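Local coordinates for ferric enterobactin receptor PIRA (Pseudomonas aeruginosa, PDB 5FP2), which probably takes up iron-loaded siderophores such as ferric enterobactin across the bacterial outer membrane as a TonB-dependent receptor, at residues A[48-52]-A[626-630]; A[160-166]-A[190-194]; A[308-314]-A[354-360]; A[406-410]-A[479-483]; A[661-666]-A[678-684]. All blocks are in the same frame, centred on the assembly; numbering follows the deposited sequence.

Interaction 1 of 5, residues A[48-52]-A[626-630]; sequences IRKRP and STQLT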
# COMPACT_ATOMS: atom_id res chain seq x y z
N ILE A 48 -5.57 -12.93 -0.28
CA ILE A 48 -6.09 -12.30 0.93
C ILE A 48 -7.13 -13.23 1.52
O ILE A 48 -7.21 -13.42 2.74
CB ILE A 48 -6.77 -10.97 0.57
CG1 ILE A 48 -5.73 -9.97 0.06
CG2 ILE A 48 -7.52 -10.41 1.77
CD1 ILE A 48 -6.34 -8.69 -0.48
N ARG A 49 -7.92 -13.79 0.61
CA ARG A 49 -9.04 -14.67 0.90
C ARG A 49 -8.57 -15.93 1.60
O ARG A 49 -9.30 -16.50 2.41
CB ARG A 49 -9.78 -15.00 -0.42
CG ARG A 49 -10.34 -16.42 -0.50
CD ARG A 49 -11.04 -16.71 -1.83
NE ARG A 49 -10.27 -17.63 -2.69
CZ ARG A 49 -9.68 -18.76 -2.28
NH1 ARG A 49 -9.72 -19.13 -1.00
NH2 ARG A 49 -9.03 -19.52 -3.15
N LYS A 50 -7.32 -16.33 1.34
CA LYS A 50 -6.72 -17.52 1.97
C LYS A 50 -6.10 -17.20 3.33
O LYS A 50 -5.98 -18.09 4.18
CB LYS A 50 -5.64 -18.11 1.08
CG LYS A 50 -6.14 -18.57 -0.27
CD LYS A 50 -5.36 -19.80 -0.73
CE LYS A 50 -4.73 -19.63 -2.10
NZ LYS A 50 -3.39 -18.97 -2.02
N ARG A 51 -5.74 -15.94 3.53
CA ARG A 51 -5.00 -15.48 4.70
C ARG A 51 -5.67 -14.22 5.27
O ARG A 51 -5.08 -13.13 5.28
CB ARG A 51 -3.58 -15.16 4.25
CG ARG A 51 -2.44 -15.67 5.12
CD ARG A 51 -1.17 -14.88 4.86
NE ARG A 51 0.01 -15.52 5.41
CZ ARG A 51 0.74 -15.05 6.42
NH1 ARG A 51 0.40 -13.91 7.03
NH2 ARG A 51 1.84 -15.70 6.80
N PRO A 52 -6.96 -14.32 5.65
CA PRO A 52 -7.64 -13.20 6.26
C PRO A 52 -6.83 -12.52 7.34
O PRO A 52 -6.54 -13.15 8.34
CB PRO A 52 -8.86 -13.86 6.91
CG PRO A 52 -8.50 -15.29 7.07
CD PRO A 52 -7.70 -15.57 5.85
N SER A 626 -8.87 -26.39 0.53
CA SER A 626 -7.61 -25.70 0.35
C SER A 626 -6.90 -25.53 1.70
O SER A 626 -7.51 -25.20 2.70
CB SER A 626 -7.86 -24.35 -0.31
OG SER A 626 -6.87 -23.41 0.07
N THR A 627 -5.59 -25.77 1.72
CA THR A 627 -4.87 -25.81 3.00
C THR A 627 -3.48 -25.16 2.95
O THR A 627 -2.71 -25.40 2.03
CB THR A 627 -4.65 -27.25 3.54
OG1 THR A 627 -5.50 -28.19 2.86
CG2 THR A 627 -4.94 -27.29 5.04
N GLN A 628 -3.20 -24.33 3.95
CA GLN A 628 -1.92 -23.65 4.07
C GLN A 628 -1.24 -24.04 5.37
O GLN A 628 -1.86 -24.10 6.43
CB GLN A 628 -2.09 -22.12 4.06
CG GLN A 628 -1.66 -21.49 2.74
CD GLN A 628 -2.14 -20.06 2.51
OE1 GLN A 628 -2.69 -19.39 3.41
NE2 GLN A 628 -1.96 -19.61 1.28
N LEU A 629 0.07 -24.26 5.26
CA LEU A 629 0.98 -24.07 6.37
C LEU A 629 1.79 -22.82 6.08
O LEU A 629 2.28 -22.63 4.95
CB LEU A 629 1.90 -25.29 6.45
CG LEU A 629 2.57 -25.59 7.79
CD1 LEU A 629 1.53 -25.62 8.91
CD2 LEU A 629 3.37 -26.91 7.71
N THR A 630 1.88 -21.92 7.05
CA THR A 630 2.73 -20.75 6.89
C THR A 630 3.63 -20.48 8.07
O THR A 630 3.25 -20.62 9.23
CB THR A 630 1.95 -19.47 6.70
OG1 THR A 630 1.43 -19.06 7.98
CG2 THR A 630 0.83 -19.65 5.67

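Interaction 2 of 5, residues A[160-166]-A[190-194]; sequences RPTDRLR and SLSGP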
# COMPACT_ATOMS: atom_id res chain seq x y z
N ARG A 160 -15.04 -3.12 -8.51
CA ARG A 160 -15.65 -2.02 -9.27
C ARG A 160 -17.07 -2.33 -9.80
O ARG A 160 -17.43 -3.48 -10.03
CB ARG A 160 -14.70 -1.58 -10.40
CG ARG A 160 -13.66 -0.57 -9.95
CD ARG A 160 -12.93 0.07 -11.12
NE ARG A 160 -13.86 0.61 -12.10
CZ ARG A 160 -14.37 1.85 -12.08
NH1 ARG A 160 -13.94 2.73 -11.18
NH2 ARG A 160 -15.32 2.22 -12.95
N PRO A 161 -17.91 -1.30 -9.94
CA PRO A 161 -19.26 -1.57 -10.42
C PRO A 161 -19.29 -2.51 -11.61
O PRO A 161 -18.43 -2.45 -12.47
CB PRO A 161 -19.77 -0.19 -10.84
CG PRO A 161 -18.89 0.78 -10.12
CD PRO A 161 -17.56 0.12 -10.07
N THR A 162 -20.32 -3.34 -11.69
CA THR A 162 -20.36 -4.39 -12.69
C THR A 162 -21.73 -4.41 -13.37
O THR A 162 -22.69 -3.82 -12.87
CB THR A 162 -20.05 -5.74 -12.02
OG1 THR A 162 -20.17 -6.81 -12.97
CG2 THR A 162 -20.97 -5.96 -10.83
N ASP A 163 -21.81 -5.03 -14.54
CA ASP A 163 -23.03 -5.01 -15.35
C ASP A 163 -24.14 -5.85 -14.72
O ASP A 163 -25.29 -5.79 -15.14
CB ASP A 163 -22.73 -5.54 -16.77
CG ASP A 163 -21.97 -6.86 -16.76
OD1 ASP A 163 -21.90 -7.52 -15.69
OD2 ASP A 163 -21.40 -7.24 -17.80
N ARG A 164 -23.77 -6.64 -13.71
CA ARG A 164 -24.69 -7.52 -13.02
C ARG A 164 -24.61 -7.23 -11.52
O ARG A 164 -23.64 -6.64 -11.06
CB ARG A 164 -24.31 -8.97 -13.30
CG ARG A 164 -24.45 -9.39 -14.75
CD ARG A 164 -24.16 -10.88 -14.94
NE ARG A 164 -22.82 -11.25 -14.47
CZ ARG A 164 -22.18 -12.37 -14.81
NH1 ARG A 164 -22.75 -13.25 -15.62
NH2 ARG A 164 -20.95 -12.59 -14.36
N LEU A 165 -25.66 -7.57 -10.77
CA LEU A 165 -25.76 -7.12 -9.37
C LEU A 165 -24.94 -8.05 -8.52
O LEU A 165 -24.90 -9.25 -8.77
CB LEU A 165 -27.21 -7.12 -8.88
CG LEU A 165 -27.40 -6.92 -7.37
CD1 LEU A 165 -27.42 -5.45 -6.99
CD2 LEU A 165 -28.65 -7.61 -6.84
N ARG A 166 -24.34 -7.51 -7.47
CA ARG A 166 -23.27 -8.20 -6.77
C ARG A 166 -23.26 -7.78 -5.32
O ARG A 166 -23.04 -6.62 -4.99
CB ARG A 166 -21.92 -7.88 -7.42
CG ARG A 166 -20.82 -8.89 -7.13
CD ARG A 166 -19.52 -8.52 -7.83
NE ARG A 166 -19.20 -9.47 -8.90
CZ ARG A 166 -17.97 -9.89 -9.23
NH1 ARG A 166 -16.89 -9.43 -8.59
NH2 ARG A 166 -17.83 -10.75 -10.22
N SER A 190 -19.95 -5.80 0.48
CA SER A 190 -19.82 -5.00 -0.71
C SER A 190 -20.98 -5.23 -1.65
O SER A 190 -21.22 -6.35 -2.09
CB SER A 190 -18.53 -5.32 -1.44
OG SER A 190 -18.73 -5.10 -2.84
N LEU A 191 -21.67 -4.16 -2.02
CA LEU A 191 -22.77 -4.23 -2.96
C LEU A 191 -22.41 -3.41 -4.21
O LEU A 191 -21.76 -2.36 -4.11
CB LEU A 191 -24.03 -3.67 -2.32
CG LEU A 191 -25.33 -3.90 -3.10
CD1 LEU A 191 -25.68 -5.37 -3.15
CD2 LEU A 191 -26.48 -3.13 -2.48
N SER A 192 -22.73 -3.95 -5.37
CA SER A 192 -22.38 -3.30 -6.63
C SER A 192 -23.27 -3.79 -7.76
O SER A 192 -23.72 -4.94 -7.77
CB SER A 192 -20.89 -3.52 -6.97
OG SER A 192 -20.65 -4.74 -7.66
N GLY A 193 -23.50 -2.93 -8.74
CA GLY A 193 -24.44 -3.27 -9.81
C GLY A 193 -24.86 -2.10 -10.68
O GLY A 193 -24.35 -0.99 -10.56
N PRO A 194 -25.76 -2.37 -11.62
CA PRO A 194 -26.21 -1.31 -12.49
C PRO A 194 -27.47 -0.68 -11.97
O PRO A 194 -28.27 -1.36 -11.32
CB PRO A 194 -26.48 -2.02 -13.80
CG PRO A 194 -26.88 -3.40 -13.39
CD PRO A 194 -26.16 -3.70 -12.12

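Interaction 3 of 5, residues A[308-314]-A[354-360]; sequences FGTSRFV and SGELNLP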
# COMPACT_ATOMS: atom_id res chain seq x y z
N PHE A 308 -5.45 9.16 -29.32
CA PHE A 308 -4.02 9.36 -29.06
C PHE A 308 -3.58 8.82 -27.70
O PHE A 308 -2.46 9.06 -27.27
CB PHE A 308 -3.66 10.85 -29.16
CG PHE A 308 -4.48 11.73 -28.26
CD1 PHE A 308 -4.13 11.88 -26.92
CD2 PHE A 308 -5.65 12.32 -28.72
CE1 PHE A 308 -4.92 12.63 -26.07
CE2 PHE A 308 -6.44 13.07 -27.87
CZ PHE A 308 -6.08 13.22 -26.54
N GLY A 309 -4.43 8.03 -27.05
CA GLY A 309 -4.05 7.45 -25.77
C GLY A 309 -5.12 7.62 -24.72
O GLY A 309 -6.31 7.53 -25.02
N THR A 310 -4.72 7.88 -23.47
CA THR A 310 -5.68 7.92 -22.37
C THR A 310 -5.39 9.02 -21.37
O THR A 310 -4.34 9.65 -21.41
CB THR A 310 -5.72 6.59 -21.62
OG1 THR A 310 -4.55 6.46 -20.81
CG2 THR A 310 -5.82 5.44 -22.59
N SER A 311 -6.39 9.32 -20.54
CA SER A 311 -6.34 10.44 -19.60
C SER A 311 -7.06 10.09 -18.30
O SER A 311 -7.96 9.26 -18.29
CB SER A 311 -7.01 11.68 -20.20
OG SER A 311 -8.41 11.53 -20.19
N ARG A 312 -6.63 10.70 -17.21
CA ARG A 312 -7.24 10.47 -15.92
C ARG A 312 -7.08 11.72 -15.09
O ARG A 312 -5.98 12.07 -14.67
CB ARG A 312 -6.59 9.29 -15.20
CG ARG A 312 -7.08 9.05 -13.78
CD ARG A 312 -6.50 7.77 -13.20
NE ARG A 312 -6.99 7.49 -11.85
CZ ARG A 312 -6.24 7.51 -10.74
NH1 ARG A 312 -4.97 7.90 -10.78
NH2 ARG A 312 -6.78 7.20 -9.56
N PHE A 313 -8.19 12.43 -14.89
CA PHE A 313 -8.19 13.60 -14.04
C PHE A 313 -8.93 13.31 -12.75
O PHE A 313 -9.92 12.58 -12.73
CB PHE A 313 -8.79 14.80 -14.80
CG PHE A 313 -8.01 15.17 -16.04
CD1 PHE A 313 -6.83 15.90 -15.96
CD2 PHE A 313 -8.41 14.70 -17.30
CE1 PHE A 313 -6.11 16.23 -17.11
CE2 PHE A 313 -7.66 14.99 -18.44
CZ PHE A 313 -6.52 15.76 -18.34
N VAL A 314 -8.35 13.80 -11.66
CA VAL A 314 -8.88 13.57 -10.32
C VAL A 314 -9.04 14.85 -9.52
O VAL A 314 -8.08 15.59 -9.29
CB VAL A 314 -7.94 12.66 -9.52
CG1 VAL A 314 -8.53 12.40 -8.15
CG2 VAL A 314 -7.68 11.35 -10.26
N SER A 354 -5.32 16.47 -10.22
CA SER A 354 -4.38 15.52 -10.82
C SER A 354 -4.72 15.29 -12.28
O SER A 354 -5.88 15.13 -12.64
CB SER A 354 -4.42 14.17 -10.08
OG SER A 354 -4.41 14.37 -8.67
N GLY A 355 -3.70 15.27 -13.13
CA GLY A 355 -3.88 14.99 -14.54
C GLY A 355 -2.82 13.99 -14.94
O GLY A 355 -1.69 14.06 -14.48
N GLU A 356 -3.23 12.98 -15.71
CA GLU A 356 -2.26 12.06 -16.29
C GLU A 356 -2.66 11.65 -17.70
O GLU A 356 -3.78 11.21 -17.93
CB GLU A 356 -2.07 10.81 -15.45
CG GLU A 356 -1.12 9.83 -16.12
CD GLU A 356 -0.46 8.87 -15.15
OE1 GLU A 356 -1.07 7.82 -14.86
OE2 GLU A 356 0.68 9.16 -14.70
N LEU A 357 -1.70 11.79 -18.61
CA LEU A 357 -1.87 11.38 -19.99
C LEU A 357 -0.97 10.21 -20.24
O LEU A 357 0.17 10.25 -19.82
CB LEU A 357 -1.43 12.48 -20.95
CG LEU A 357 -2.47 13.56 -21.18
CD1 LEU A 357 -1.83 14.80 -21.78
CD2 LEU A 357 -3.55 13.00 -22.08
N ASN A 358 -1.44 9.24 -21.00
CA ASN A 358 -0.58 8.21 -21.55
C ASN A 358 -0.70 8.17 -23.07
O ASN A 358 -1.75 7.82 -23.60
CB ASN A 358 -0.93 6.86 -20.94
CG ASN A 358 -0.68 6.83 -19.44
OD1 ASN A 358 0.45 6.68 -19.00
ND2 ASN A 358 -1.71 7.07 -18.67
N LEU A 359 0.37 8.55 -23.76
CA LEU A 359 0.36 8.63 -25.22
C LEU A 359 1.40 7.68 -25.84
O LEU A 359 2.60 7.97 -25.87
CB LEU A 359 0.62 10.08 -25.67
CG LEU A 359 0.24 11.20 -24.69
CD1 LEU A 359 0.94 12.50 -25.06
CD2 LEU A 359 -1.27 11.39 -24.63
N PRO A 360 0.93 6.53 -26.35
CA PRO A 360 1.82 5.65 -27.07
C PRO A 360 2.29 6.28 -28.37
O PRO A 360 1.47 6.79 -29.13
CB PRO A 360 0.94 4.43 -27.35
CG PRO A 360 -0.42 4.99 -27.48
CD PRO A 360 -0.48 6.16 -26.54

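Interaction 4 of 5, residues A[406-410]-A[479-483]; sequences SPKSK and NPNYL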
# COMPACT_ATOMS: atom_id res chain seq x y z
N SER A 406 -2.89 32.13 15.80
CA SER A 406 -2.23 31.46 14.68
C SER A 406 -2.45 29.95 14.73
O SER A 406 -1.49 29.18 14.75
CB SER A 406 -0.72 31.76 14.70
OG SER A 406 -0.04 31.03 13.69
N PRO A 407 -3.73 29.52 14.75
CA PRO A 407 -4.02 28.09 14.91
C PRO A 407 -3.96 27.32 13.60
O PRO A 407 -3.83 26.09 13.61
CB PRO A 407 -5.45 28.10 15.46
CG PRO A 407 -6.07 29.33 14.88
CD PRO A 407 -4.96 30.32 14.63
N LYS A 408 -4.05 28.04 12.47
CA LYS A 408 -4.10 27.42 11.15
C LYS A 408 -2.71 27.28 10.52
O LYS A 408 -1.81 28.10 10.75
CB LYS A 408 -5.03 28.20 10.22
CG LYS A 408 -6.49 27.79 10.35
CD LYS A 408 -7.42 28.75 9.63
CE LYS A 408 -7.66 30.03 10.43
NZ LYS A 408 -8.87 30.77 9.97
N SER A 409 -2.53 26.22 9.74
CA SER A 409 -1.31 26.05 8.97
C SER A 409 -1.65 25.51 7.60
O SER A 409 -2.37 24.53 7.48
CB SER A 409 -0.37 25.08 9.68
OG SER A 409 -0.04 25.56 10.97
N LYS A 410 -1.06 26.11 6.57
CA LYS A 410 -1.28 25.67 5.20
C LYS A 410 0.01 25.25 4.49
O LYS A 410 1.12 25.42 5.00
CB LYS A 410 -1.96 26.77 4.39
CG LYS A 410 -2.71 27.79 5.24
CD LYS A 410 -3.01 29.08 4.48
CE LYS A 410 -4.08 29.91 5.16
NZ LYS A 410 -3.72 30.29 6.56
N ASN A 479 6.72 23.71 11.58
CA ASN A 479 6.17 24.89 12.24
C ASN A 479 6.49 24.89 13.73
O ASN A 479 6.00 24.05 14.48
CB ASN A 479 4.66 24.96 12.03
CG ASN A 479 4.05 26.21 12.63
OD1 ASN A 479 4.75 27.16 12.98
ND2 ASN A 479 2.72 26.21 12.76
N PRO A 480 7.31 25.87 14.18
CA PRO A 480 7.78 25.92 15.56
C PRO A 480 6.69 26.21 16.58
O PRO A 480 6.93 26.10 17.78
CB PRO A 480 8.79 27.08 15.55
CG PRO A 480 9.12 27.32 14.12
CD PRO A 480 7.90 26.93 13.35
N ASN A 481 5.52 26.62 16.13
CA ASN A 481 4.45 26.97 17.03
C ASN A 481 3.73 25.75 17.59
O ASN A 481 3.14 25.83 18.67
CB ASN A 481 3.46 27.89 16.32
CG ASN A 481 4.13 29.14 15.79
OD1 ASN A 481 5.31 29.39 16.08
ND2 ASN A 481 3.40 29.92 14.99
N TYR A 482 3.82 24.63 16.89
CA TYR A 482 3.19 23.40 17.36
C TYR A 482 4.08 22.63 18.31
O TYR A 482 5.23 22.31 17.99
CB TYR A 482 2.83 22.49 16.18
CG TYR A 482 1.71 23.02 15.33
CD1 TYR A 482 0.51 23.45 15.90
CD2 TYR A 482 1.86 23.13 13.96
CE1 TYR A 482 -0.52 23.98 15.13
CE2 TYR A 482 0.83 23.64 13.17
CZ TYR A 482 -0.35 24.05 13.76
OH TYR A 482 -1.37 24.53 12.97
N LEU A 483 3.53 22.29 19.47
CA LEU A 483 4.23 21.47 20.46
C LEU A 483 3.44 20.21 20.81
O LEU A 483 2.27 20.28 21.20
CB LEU A 483 4.54 22.31 21.71
CG LEU A 483 3.66 23.54 21.93
CD1 LEU A 483 2.34 23.12 22.56
CD2 LEU A 483 4.36 24.60 22.77

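Interaction 5 of 5, residues A[661-666]-A[678-684]; sequences IWGVSA and GGVSNLF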
# COMPACT_ATOMS: atom_id res chain seq x y z
N ILE A 661 7.58 -18.52 13.80
CA ILE A 661 6.16 -18.41 14.10
C ILE A 661 5.31 -19.04 13.01
O ILE A 661 5.38 -18.63 11.85
CB ILE A 661 5.79 -16.93 14.26
CG1 ILE A 661 5.91 -16.54 15.73
CG2 ILE A 661 4.40 -16.64 13.73
CD1 ILE A 661 6.86 -15.39 15.94
N TRP A 662 4.53 -20.05 13.36
CA TRP A 662 3.90 -20.88 12.34
C TRP A 662 2.41 -20.88 12.48
O TRP A 662 1.91 -21.13 13.57
CB TRP A 662 4.31 -22.34 12.51
CG TRP A 662 5.54 -22.78 11.77
CD1 TRP A 662 5.58 -23.46 10.59
CD2 TRP A 662 6.89 -22.64 12.19
NE1 TRP A 662 6.87 -23.75 10.24
CE2 TRP A 662 7.70 -23.23 11.20
CE3 TRP A 662 7.49 -22.03 13.29
CZ2 TRP A 662 9.09 -23.32 11.32
CZ3 TRP A 662 8.89 -22.04 13.36
CH2 TRP A 662 9.66 -22.73 12.41
N GLY A 663 1.69 -20.73 11.37
CA GLY A 663 0.24 -20.84 11.38
C GLY A 663 -0.23 -21.98 10.49
O GLY A 663 0.46 -22.36 9.55
N VAL A 664 -1.43 -22.48 10.77
CA VAL A 664 -2.13 -23.38 9.86
C VAL A 664 -3.50 -22.81 9.51
O VAL A 664 -4.09 -22.09 10.32
CB VAL A 664 -2.29 -24.78 10.48
CG1 VAL A 664 -3.22 -24.74 11.68
CG2 VAL A 664 -2.80 -25.76 9.44
N SER A 665 -4.01 -23.17 8.34
CA SER A 665 -5.16 -22.50 7.73
C SER A 665 -5.90 -23.40 6.74
O SER A 665 -5.29 -24.07 5.88
CB SER A 665 -4.68 -21.25 7.01
OG SER A 665 -5.73 -20.30 6.91
N ALA A 666 -7.22 -23.40 6.84
CA ALA A 666 -8.06 -24.24 5.99
C ALA A 666 -9.22 -23.45 5.44
O ALA A 666 -9.69 -22.52 6.07
CB ALA A 666 -8.60 -25.44 6.77
N GLY A 678 -10.84 -21.07 8.29
CA GLY A 678 -10.46 -21.17 9.70
C GLY A 678 -8.99 -21.55 9.87
O GLY A 678 -8.39 -22.15 8.98
N GLY A 679 -8.41 -21.21 11.01
CA GLY A 679 -6.98 -21.20 11.14
C GLY A 679 -6.48 -21.00 12.55
O GLY A 679 -7.16 -20.42 13.39
N VAL A 680 -5.29 -21.54 12.82
CA VAL A 680 -4.54 -21.23 14.03
C VAL A 680 -3.30 -20.44 13.70
O VAL A 680 -2.60 -20.76 12.76
CB VAL A 680 -4.04 -22.46 14.75
CG1 VAL A 680 -3.30 -22.00 16.00
CG2 VAL A 680 -5.18 -23.39 15.12
N SER A 681 -3.09 -19.35 14.44
CA SER A 681 -1.94 -18.50 14.23
C SER A 681 -1.04 -18.63 15.43
O SER A 681 -1.51 -18.70 16.58
CB SER A 681 -2.36 -17.05 14.07
OG SER A 681 -2.56 -16.46 15.35
N ASN A 682 0.27 -18.62 15.18
CA ASN A 682 1.21 -18.94 16.21
C ASN A 682 0.84 -20.30 16.81
O ASN A 682 0.72 -20.47 18.02
CB ASN A 682 1.29 -17.85 17.27
CG ASN A 682 2.58 -17.92 18.10
OD1 ASN A 682 3.37 -18.88 18.01
ND2 ASN A 682 2.82 -16.88 18.88
N LEU A 683 0.73 -21.27 15.91
CA LEU A 683 0.61 -22.66 16.29
C LEU A 683 1.30 -23.01 17.61
O LEU A 683 0.66 -23.50 18.54
CB LEU A 683 1.21 -23.53 15.18
CG LEU A 683 0.16 -24.32 14.40
CD1 LEU A 683 0.85 -25.27 13.42
CD2 LEU A 683 -0.71 -25.09 15.38
N PHE A 684 2.61 -22.80 17.67
CA PHE A 684 3.41 -23.30 18.79
C PHE A 684 3.52 -22.31 19.97
O PHE A 684 4.34 -22.52 20.85
CB PHE A 684 4.79 -23.68 18.28
CG PHE A 684 4.77 -24.66 17.12
CD1 PHE A 684 4.38 -25.98 17.32
CD2 PHE A 684 5.14 -24.27 15.84
CE1 PHE A 684 4.29 -26.87 16.26
CE2 PHE A 684 5.03 -25.15 14.77
CZ PHE A 684 4.61 -26.46 14.98

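Interaction 1 of 5, residues A[48-52]-A[626-630]
Lys50 of helix 45-50 leans over the Gln628 side chain on the barrel strand, the two crossing at about a right angle. Its CG stands anti to the carbonyl carbon (chi1 -61°), and further bends along the chain bring CD 4.0 Å from Ser626 OG and equally near Gln628 NE2. Lys50 NZ and Gln628 NE2, 3.7 Å apart, are both donors and make no bond to each other. What brings them together is Asp618 on strand 610-619, whose OD2 takes a salt bridge from the lysine and a hydrogen bond from the amide. A long flexible amine and an amide suit this buried place because both can reach one carboxylate, whose charge should favour the protonated lysine.

Gln628 OE1 lies 3.6 Å from Lys50 O, two acceptors with no bond between them; the carbonyl has a weak hydrogen bond from Arg677 NE. Arg51 follows, its N bonded to Ile48 O at 3.0 Å. Its chain runs extended from CG to NE, past Gln628 OE1, and meets Thr630 from the opposite direction, NH2 standing 3.6 Å from Thr630 OG1 at an oblique angle to the guanidinium. No hydrogen bond links the two segments directly; polar side chains of a plug helix resting on the inner wall of the barrel, here strand 625-634, are characteristic of the plugged barrel of TonB-dependent receptors.

Interaction 2 of 5, residues A[160-166]-A[190-194]
Pro161, whose CA lies 4.3 Å from Ser192 CB, also sets its CD over the centre of one face of the Arg160 guanidinium, 4.1 Å above the plane. The guanidinium has its partner outside the two segments, NH1 forming a salt bridge to Asp255. At the far end of the strand, the Pro194 ring packs against backbone carbonyls: CG is 3.4 Å from Asp163 O, and CD rests near Thr162 O. A proline suits the end of the strand, having no N-H left to seek a partner.

Residues 160-166 lead from strand 152-158 of the plug sheet into strand 166-176, the first of the closed barrel, so the contact lies where plug chain becomes barrel wall. Arg166 and Ser192 form the antiparallel hydrogen-bonded pair with which the strands begin to run together. Ser192 N gives a bond of 2.7 Å to Arg166 O, and the return bond from Arg166 N to Ser192 O is weak, bent to 122° at the hydrogen. Ser192 is small enough for Arg166 CB to lie beside its OG, which stands between the backbone N and the carbonyl carbon (chi1 86°), while the arginine's guanidinium leads away. Gly193, nearly fully extended, lets Leu165 come close, their CA atoms 4.1 Å apart. On the surface, Leu165 and Leu191 touch through their CD1 methyls, and both side chains also meet Phe717 near the end of the chain.

Interaction 3 of 5, residues A[308-314]-A[354-360]
Two neighbouring strands of the closed antiparallel barrel meet here, 309-314 and 354-360 running at 176° to each other with their axes 4.7 Å apart. Thr310 and Asn358 make a hydrogen-bonded pair through two backbone bonds, N of each to O of the other; farther along, Val314 N bonds to Ser354 O. The Thr310 and Asn358 side chains also touch, Thr310 OG1 lying 3.6 Å from Asn358 ND2, while Asn358 OD1 is bonded to Thr370. Arg312 and Glu356 share the face of Thr310, Asn358 and Val314 without a salt bridge between them: Glu356 reaches Arg144 and Tyr417 instead, and Arg312 and Val314 pack on Lys101 of the plug sheet.

Ser311, Phe313 and Leu357 occupy the other face, where the buried Ser311 OG is bonded to Trp306 NE1. Phe313 leans across the strand boundary, its CD1 3.4 Å from Gly355 CA, a position without a side chain to obstruct it. Phe308 lies alongside Leu359, whose CD2 sits in plane at its ring edge, 3.7 Å from Phe308 CD1. Leu357 CD2 stands at the same edge, and the Trp306 ring meets Phe308 almost parallel. At Gly309 (phi 132°, psi -143°) a side chain would be jammed against the preceding carbonyl and Asn358 O, so glycine fits. Mostly polar residues turned to the plug and largely apolar ones, probably toward lipid, are typical of an outer-membrane beta-barrel wall.

Interaction 4 of 5, residues A[406-410]-A[479-483]
Ser409 and Tyr482 each place the first side-chain atom beyond CB anti to the carbonyl carbon, beside the backbone N (chi1 -59° and -69°), and this brings the two hydroxyls together. Tyr482 closes a type I beta turn beginning at Asn479, which also forms an Asx turn: its OD1 accepts the backbone N-H of Asn481 at 3.3 Å. Asparagine suits this place because its oxygen can serve the turn while its ND2 is directed across the contact to Ser409. Strand topology makes this probably an extracellular loop of the barrel, resting on the start of strand 408-423.

The tyrosine extends its phenol to the strand. Tyr482 OH and Ser409 OG are hydrogen-bonded at 2.6 Å, and the same phenolic oxygen lies 3.0 Å from Pro407 O, both partners sitting at the ring edge near its plane. Serine suits because its short hydroxyl can both give and accept. Tyr476 packs against the Tyr482 ring with the planes inclined at about 55°, and Leu380 of strand 367-381 touches it too. Ser406 OG also comes 3.8 Å from Asn481 ND2. Ser409 OG has a further partner in the turn, a weak 3.4 Å bond from Asn479 ND2.

Interaction 5 of 5, residues A[661-666]-A[678-684]
Trp662 and Phe684 meet as an offset edge-to-face pair: the phenylalanine edge points to the indole face, with 5.7 Å between its centroid and that of the five-membered ring and 74° between the planes. Phe684 CE2 comes 3.7 Å from Trp662 CB, so the contact begins at the root of the tryptophan. Leu683 lies next to it, its CB over one face of the Phe684 ring, toward its rim, and its CD1 against Val664 CB. Val664 CG1 in turn packs 3.9 Å from Val680 CB; beta-branched valines suit an extended strand.

These side chains are placed by the backbone ladder. Val664 and Val680 exchange two bonds, as do Ala666 and Gly678, where Ala666 N reaches Gly678 O at 2.7 Å. Past the strand end Leu683 N donates to Trp662 O. Asn682 makes the bend with left-handed backbone angles (phi 54°, psi 54°), which asparagine tolerates well, and its ND2 is held by Pro705 O and Lys686 O. Ser665 OG, on the other face, bonds to Tyr710. The strands form a beta hairpin within the barrel, strand 659-669 flanked on its other side by 625-634 and strand 674-681 by 708-716.

All five contacts reach the same closed barrel, though only interactions 1 and 5 touch. Their centres are 10 Å apart, and adjacent strands 625-634 and 659-669 join them through probable backbone hydrogen bonds, Thr630 O to Gly663 N at 2.6 Å and Gln628 N to Ser665 O at 2.9 Å. Thus the strand that meets the plug helix is flanked in the sheet by the hairpin of interaction 5. Interaction 2 carries the chain from plug to wall, its nearest atoms about 8 Å from interaction 3 and about 12 Å from interaction 1. Interaction 4 lies apart, its centre 47 Å from that of interaction 1, on the opposite side of the chain's centre.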